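Local structure of thioesterase superfamily protein (Shewanella loihica, 2PRX) at residues 40-45 with 67-72; 119-122 with 128-131. The protein probably hydrolyses thioesters, as a hotdog-fold member of the thioesterase superfamily. All coordinates share one frame; numbering follows the deposited sequence.

Interaction 1 lies near the centre of the chain and sets H69 of the long helix against T40, I41 and A42 of the sheet. Interaction 2 lies farther out and is only partly buried. It pairs two strands of the same sheet, with E119-E122 running against V128-E131. The first is buried, small in area and made by one imidazole ring. The second is larger and rests on four backbone hydrogen bonds, with I120 and V130 on the helix side, and V129 among charged side chains on the other. Strands 39-44 and 114-122 are neighbours, so both interactions reach one sheet. They also meet directly, where V130 CG2 packs on G70 O.

Interaction 1: 40-45 with 67-72; sequences TIAHFM and DCHGTG
H69 is the residue of helix 59-78 that reaches T40, I41 and A42 on strand 39-44. Its CB points toward the strand, and A42 is the residue whose CA lies nearest to its own. From CB the chain runs on with CG anti to the backbone N (chi1 176°), which carries the ring out from the helix to the strand. At the near corner, H69 ND1 meets the methyl A42 CB at 3.7 Å, and the methyl approaches obliquely. The same nitrogen is hydrogen-bonded to S33 OG, so this corner of the ring has a polar mate as well as an apolar neighbour. H69 CD2 is farther from T40 OG1, at 4.1 Å. Farther out, H69 CE1 comes to 3.4 Å from I41 N. That backbone nitrogen lies at the ring edge, close to the ring plane. CE1 also lies 3.1 Å from T40 OG1. At the tip, H69 NE2 is 3.0 Å from T40 OG1, again at an oblique angle to the ring. The clear hydrogen bond of this hydroxyl is to S73 OG on the helix. S73 OG in turn bonds to the backbone H69 O, so a short polar chain ties the hydroxyl of T40 back to the helix backbone at H69. T40 OG1 sits between its own backbone N and carbonyl carbon (chi1 70°), and this turns it to the ring.

The strand and helix segments run roughly antiparallel, at 150°, and their axes come within 9.1 Å. H69 also touches L116 of strand 114-122 and L31 of a loop. Just before H69, D67 and C68 pack on G59 and Y58 of the second subunit. Strand 39-44 is held between strands 34-36 and 114-122, and the helix packs on this sheet in the manner of a hotdog fold.

Interaction 2: 119-122 with 128-131; sequences EIKE and VVVE
E119 and E131 form an antiparallel hydrogen-bonded pair. E131 N gives its hydrogen to E119 O at 2.8 Å, and E119 N bonds back to E131 O. I120 and V130 follow as a non-hydrogen-bonded pair. Then the register slips by one residue. K121 N bonds to V129 O at 2.8 Å, with the donor tilted 28° from the carbonyl plane. V129 N bonds to E122 O at 3.0 Å. K121 and E122 thus both face V129, and the helix-like psi of K121 (-18°) makes the kink.

The side chains divide between two faces. I120 and V130 share one. There I120 CD1 lies 4.2 Å from V130 CG1, and it touches V128 CG1 as well. E119, E122, V129 and E131 lie on the other face. K121 points toward the partner strand, and its chain, bent at chi2 and chi3, folds over V129 and E131. Its CD reaches E131 CB at 3.7 Å. K121 NZ ends 3.7 Å from E131 OE1, a long salt bridge. E131 OE2 also has a weak, long ion pair with R143. E122 has an unstaggered chi1 (136°) and a bend at chi2. They lay its carboxylate alongside V129, with E122 OE2 3.1 Å from V129 CG2, a tight approach. E122 OE2 makes a long, weak ion pair with K127. With an alanine here in place of the glutamate, K127 would probably lose that acidic partner and the flank of V129 would be less covered.

I120 and V128 also pack on A77 of helix 59-78, while V129 touches H145 and V147 of strand 142-150. The arrangement is a beta hairpin with a classic beta bulge, set in the antiparallel sheet that packs on the central helix of a hotdog fold.

Interaction 1: 40-45 with 67-72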
ATOM      1  N   THR A  40      10.250 -12.899  11.461  1.00 10.52           N
ATOM      2  CA  THR A  40      11.161 -11.821  11.067  1.00 10.93           C
ATOM      3  C   THR A  40      10.632 -10.588  11.772  1.00  3.60           C
ATOM      4  O   THR A  40       9.534 -10.686  12.343  1.00 13.56           O
ATOM      5  CB  THR A  40      11.241 -11.622   9.555  1.00 11.53           C
ATOM      6  OG1 THR A  40       9.988 -11.075   9.071  1.00 16.53           O
ATOM      7  CG2 THR A  40      11.437 -12.940   8.821  1.00  1.86           C
ATOM      8  N   ILE A  41      11.375  -9.496  11.752  1.00  9.22           N
ATOM      9  CA  ILE A  41      10.963  -8.262  12.410  1.00 15.76           C
ATOM     10  C   ILE A  41      11.700  -7.054  11.846  1.00 12.03           C
ATOM     11  O   ILE A  41      12.805  -7.136  11.314  1.00 14.73           O
ATOM     12  CB  ILE A  41      11.182  -8.345  13.936  1.00  4.93           C
ATOM     13  CG1 ILE A  41      10.729  -7.134  14.734  1.00  9.71           C
ATOM     14  CG2 ILE A  41      12.647  -8.663  14.220  1.00 15.29           C
ATOM     15  CD1 ILE A  41      10.418  -7.374  16.185  1.00 13.15           C
ATOM     16  N   ALA A  42      11.024  -5.903  11.938  1.00 10.29           N
ATOM     17  CA  ALA A  42      11.546  -4.608  11.571  1.00  5.55           C
ATOM     18  C   ALA A  42      10.848  -3.527  12.393  1.00  7.96           C
ATOM     19  O   ALA A  42       9.787  -3.745  12.986  1.00  7.67           O
ATOM     20  CB  ALA A  42      11.439  -4.360  10.071  1.00  6.59           C
ATOM     21  N   HIS A  43      11.504  -2.386  12.372  1.00 14.60           N
ATOM     22  CA  HIS A  43      11.069  -1.156  13.012  1.00 17.97           C
ATOM     23  C   HIS A  43      11.246   0.036  12.091  1.00 17.81           C
ATOM     24  O   HIS A  43      12.156   0.051  11.258  1.00 16.73           O
ATOM     25  CB  HIS A  43      11.887  -0.971  14.297  1.00 14.73           C
ATOM     26  CG  HIS A  43      11.557  -1.987  15.343  1.00 13.34           C
ATOM     27  ND1 HIS A  43      12.316  -3.130  15.519  1.00  8.72           N
ATOM     28  CD2 HIS A  43      10.571  -2.048  16.271  1.00 13.35           C
ATOM     29  CE1 HIS A  43      11.810  -3.843  16.506  1.00 10.02           C
ATOM     30  NE2 HIS A  43      10.757  -3.217  16.981  1.00 19.00           N
ATOM     31  N   PHE A  44      10.378   1.030  12.241  1.00 22.15           N
ATOM     32  CA  PHE A  44      10.403   2.221  11.413  1.00 17.32           C
ATOM     33  C   PHE A  44       9.856   3.446  12.149  1.00 18.36           C
ATOM     34  O   PHE A  44       8.961   3.296  12.980  1.00 11.83           O
ATOM     35  CB  PHE A  44       9.587   2.045  10.125  1.00 16.64           C
ATOM     36  CG  PHE A  44       9.825   3.210   9.173  1.00 18.70           C
ATOM     37  CD1 PHE A  44      11.072   3.422   8.610  1.00 16.80           C
ATOM     38  CD2 PHE A  44       8.804   4.086   8.862  1.00 21.18           C
ATOM     39  CE1 PHE A  44      11.305   4.480   7.764  1.00 13.64           C
ATOM     40  CE2 PHE A  44       9.033   5.146   8.008  1.00 18.50           C
ATOM     41  CZ  PHE A  44      10.278   5.352   7.455  1.00 16.15           C
HETATM   42  N   MSE A  45      10.408   4.587  11.791  1.00 14.45           N
HETATM   43  CA  MSE A  45      10.102   5.914  12.275  1.00 10.88           C
HETATM   44  C   MSE A  45       9.623   6.804  11.139  1.00  9.04           C
HETATM   45  O   MSE A  45      10.389   7.349  10.342  1.00  6.94           O
HETATM   46  CB  MSE A  45      11.326   6.564  12.931  1.00 15.29           C
HETATM   47  CG  MSE A  45      11.003   7.839  13.693  1.00 14.73           C
HETATM   48 SE   MSE A  45       9.565   7.594  14.958  0.75 36.49          SE
HETATM   49  CE  MSE A  45      10.803   7.305  16.409  1.00 46.66           C
ATOM     50  N   ASP A  67       4.775  -4.368   2.664  1.00 14.05           N
ATOM     51  CA  ASP A  67       5.250  -4.896   1.393  1.00 10.06           C
ATOM     52  C   ASP A  67       6.739  -5.197   1.419  1.00 14.69           C
ATOM     53  O   ASP A  67       7.192  -6.262   1.013  1.00 13.64           O
ATOM     54  CB  ASP A  67       4.951  -3.875   0.301  1.00  7.29           C
ATOM     55  CG  ASP A  67       5.336  -4.255  -1.106  1.00 16.37           C
ATOM     56  OD1 ASP A  67       5.891  -5.344  -1.323  1.00 41.05           O
ATOM     57  OD2 ASP A  67       5.049  -3.429  -2.008  1.00 22.03           O
ATOM     58  N   CYS A  68       7.533  -4.222   1.880  1.00 11.99           N
ATOM     59  CA  CYS A  68       8.978  -4.496   1.776  1.00 12.87           C
ATOM     60  C   CYS A  68       9.374  -5.416   2.917  1.00 13.27           C
ATOM     61  O   CYS A  68      10.306  -6.215   2.787  1.00 11.59           O
ATOM     62  CB  CYS A  68       9.771  -3.192   1.729  1.00 14.20           C
ATOM     63  SG  CYS A  68       9.493  -2.174   0.250  1.00 15.38           S
ATOM     64  N   HIS A  69       8.691  -5.345   4.061  1.00 11.94           N
ATOM     65  CA  HIS A  69       9.090  -6.301   5.113  1.00 13.37           C
ATOM     66  C   HIS A  69       8.706  -7.712   4.697  1.00 17.63           C
ATOM     67  O   HIS A  69       9.422  -8.675   4.974  1.00 13.13           O
ATOM     68  CB  HIS A  69       8.453  -5.908   6.440  1.00 15.11           C
ATOM     69  CG  HIS A  69       8.723  -6.881   7.557  1.00 11.13           C
ATOM     70  ND1 HIS A  69       9.994  -7.092   8.063  1.00 11.98           N
ATOM     71  CD2 HIS A  69       7.899  -7.679   8.255  1.00  5.66           C
ATOM     72  CE1 HIS A  69       9.910  -7.993   9.032  1.00  7.76           C
ATOM     73  NE2 HIS A  69       8.655  -8.372   9.179  1.00  7.78           N
ATOM     74  N   GLY A  70       7.564  -7.839   4.027  1.00 11.24           N
ATOM     75  CA  GLY A  70       6.981  -9.111   3.632  1.00  7.83           C
ATOM     76  C   GLY A  70       7.784  -9.802   2.549  1.00 11.83           C
ATOM     77  O   GLY A  70       7.929 -11.025   2.470  1.00 10.66           O
ATOM     78  N   THR A  71       8.325  -8.961   1.664  1.00 13.54           N
ATOM     79  CA  THR A  71       9.177  -9.435   0.587  0.50  9.13           C
ATOM     80  C   THR A  71      10.538  -9.776   1.189  1.00  8.03           C
ATOM     81  O   THR A  71      11.103 -10.807   0.851  1.00 30.06           O
ATOM     82  CB  THR A  71       9.331  -8.406  -0.539  0.50 14.89           C
ATOM     83  OG1 THR A  71       8.102  -8.301  -1.270  0.50 18.04           O
ATOM     84  CG2 THR A  71      10.391  -8.864  -1.530  0.50 24.21           C
ATOM     85  N   GLY A  72      11.000  -8.879   2.064  1.00  5.19           N
ATOM     86  CA  GLY A  72      12.256  -9.152   2.766  1.00 12.31           C
ATOM     87  C   GLY A  72      12.126 -10.508   3.455  1.00 19.31           C
ATOM     88  O   GLY A  72      12.935 -11.421   3.264  1.00 21.00           O
TER

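Interaction 2: 119-122 with 128-131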
ATOM      1  N   GLU A 119       5.075 -13.464  10.039  1.00 12.38           N
ATOM      2  CA  GLU A 119       4.818 -14.892  10.194  1.00 12.83           C
ATOM      3  C   GLU A 119       4.979 -15.595   8.856  1.00 10.16           C
ATOM      4  O   GLU A 119       4.375 -15.245   7.851  1.00 11.45           O
ATOM      5  CB  GLU A 119       3.436 -15.122  10.787  1.00 21.09           C
ATOM      6  CG  GLU A 119       3.021 -16.506  11.178  1.00 23.53           C
ATOM      7  CD  GLU A 119       4.126 -17.514  11.407  1.00 31.61           C
ATOM      8  OE1 GLU A 119       5.252 -17.089  11.786  1.00 30.79           O
ATOM      9  OE2 GLU A 119       3.874 -18.719  11.193  1.00 38.11           O
ATOM     10  N   ILE A 120       5.845 -16.621   8.820  1.00 10.36           N
ATOM     11  CA  ILE A 120       5.920 -17.387   7.595  1.00  4.88           C
ATOM     12  C   ILE A 120       4.853 -18.471   7.534  1.00 13.98           C
ATOM     13  O   ILE A 120       4.894 -19.435   8.287  1.00 13.89           O
ATOM     14  CB  ILE A 120       7.289 -18.079   7.439  1.00 13.66           C
ATOM     15  CG1 ILE A 120       8.464 -17.119   7.380  1.00 20.15           C
ATOM     16  CG2 ILE A 120       7.169 -18.985   6.232  1.00 11.17           C
ATOM     17  CD1 ILE A 120       8.353 -16.042   6.327  1.00 16.96           C
ATOM     18  N   LYS A 121       3.878 -18.324   6.628  1.00 13.24           N
ATOM     19  CA  LYS A 121       2.811 -19.324   6.617  1.00 12.63           C
ATOM     20  C   LYS A 121       3.072 -20.486   5.676  1.00 17.39           C
ATOM     21  O   LYS A 121       2.421 -21.529   5.834  1.00 34.94           O
ATOM     22  CB  LYS A 121       1.498 -18.629   6.258  1.00 11.00           C
ATOM     23  CG  LYS A 121       1.348 -17.231   6.845  1.00 15.07           C
ATOM     24  CD  LYS A 121       1.482 -17.215   8.358  1.00 14.74           C
ATOM     25  CE  LYS A 121       0.244 -17.858   8.996  1.00 17.75           C
ATOM     26  NZ  LYS A 121       0.079 -17.540  10.432  1.00 15.22           N
ATOM     27  N   GLU A 122       3.988 -20.350   4.723  1.00 26.24           N
ATOM     28  CA  GLU A 122       4.363 -21.436   3.819  1.00 21.24           C
ATOM     29  C   GLU A 122       5.459 -21.036   2.836  1.00 20.65           C
ATOM     30  O   GLU A 122       5.549 -19.917   2.324  1.00 27.76           O
ATOM     31  CB  GLU A 122       3.147 -21.948   3.035  1.00 20.55           C
ATOM     32  CG  GLU A 122       3.467 -22.155   1.549  1.00 19.98           C
ATOM     33  CD  GLU A 122       2.413 -21.468   0.691  1.00 22.77           C
ATOM     34  OE1 GLU A 122       1.248 -21.799   0.996  1.00 21.26           O
ATOM     35  OE2 GLU A 122       2.781 -20.668  -0.182  1.00 24.72           O
ATOM     36  N   VAL A 128       6.560 -17.733  -1.237  1.00 10.17           N
ATOM     37  CA  VAL A 128       6.309 -17.629   0.191  1.00  5.69           C
ATOM     38  C   VAL A 128       4.969 -16.912   0.430  1.00 12.80           C
ATOM     39  O   VAL A 128       4.659 -15.960  -0.292  1.00 16.95           O
ATOM     40  CB  VAL A 128       7.394 -16.857   0.956  1.00 12.92           C
ATOM     41  CG1 VAL A 128       7.440 -17.243   2.433  1.00 15.11           C
ATOM     42  CG2 VAL A 128       8.752 -17.096   0.313  1.00 22.08           C
ATOM     43  N   VAL A 129       4.243 -17.412   1.412  1.00  9.38           N
ATOM     44  CA  VAL A 129       3.044 -16.767   1.950  1.00 10.67           C
ATOM     45  C   VAL A 129       3.374 -16.211   3.326  1.00 18.77           C
ATOM     46  O   VAL A 129       3.942 -16.869   4.212  1.00  9.34           O
ATOM     47  CB  VAL A 129       1.838 -17.713   1.984  1.00 16.88           C
ATOM     48  CG1 VAL A 129       0.699 -17.111   2.791  1.00 11.79           C
ATOM     49  CG2 VAL A 129       1.338 -17.996   0.570  1.00 17.96           C
ATOM     50  N   VAL A 130       3.063 -14.935   3.543  1.00 11.37           N
ATOM     51  CA  VAL A 130       3.559 -14.315   4.763  1.00  7.94           C
ATOM     52  C   VAL A 130       2.467 -13.507   5.461  1.00 13.35           C
ATOM     53  O   VAL A 130       1.720 -12.831   4.753  1.00 18.30           O
ATOM     54  CB  VAL A 130       4.740 -13.352   4.545  1.00  4.55           C
ATOM     55  CG1 VAL A 130       5.391 -13.098   5.900  1.00 11.92           C
ATOM     56  CG2 VAL A 130       5.757 -13.832   3.528  1.00  4.37           C
ATOM     57  N   GLU A 131       2.433 -13.571   6.781  1.00 14.62           N
ATOM     58  CA  GLU A 131       1.518 -12.714   7.544  1.00 15.14           C
ATOM     59  C   GLU A 131       2.312 -11.695   8.348  1.00 16.66           C
ATOM     60  O   GLU A 131       3.246 -12.029   9.078  1.00 10.70           O
ATOM     61  CB  GLU A 131       0.621 -13.566   8.422  1.00 18.09           C
ATOM     62  CG  GLU A 131      -0.142 -12.828   9.501  1.00 17.99           C
ATOM     63  CD  GLU A 131      -1.016 -13.746  10.331  1.00 19.34           C
ATOM     64  OE1 GLU A 131      -1.884 -14.427   9.735  1.00 24.16           O
ATOM     65  OE2 GLU A 131      -0.858 -13.812  11.567  1.00 28.89           O
TER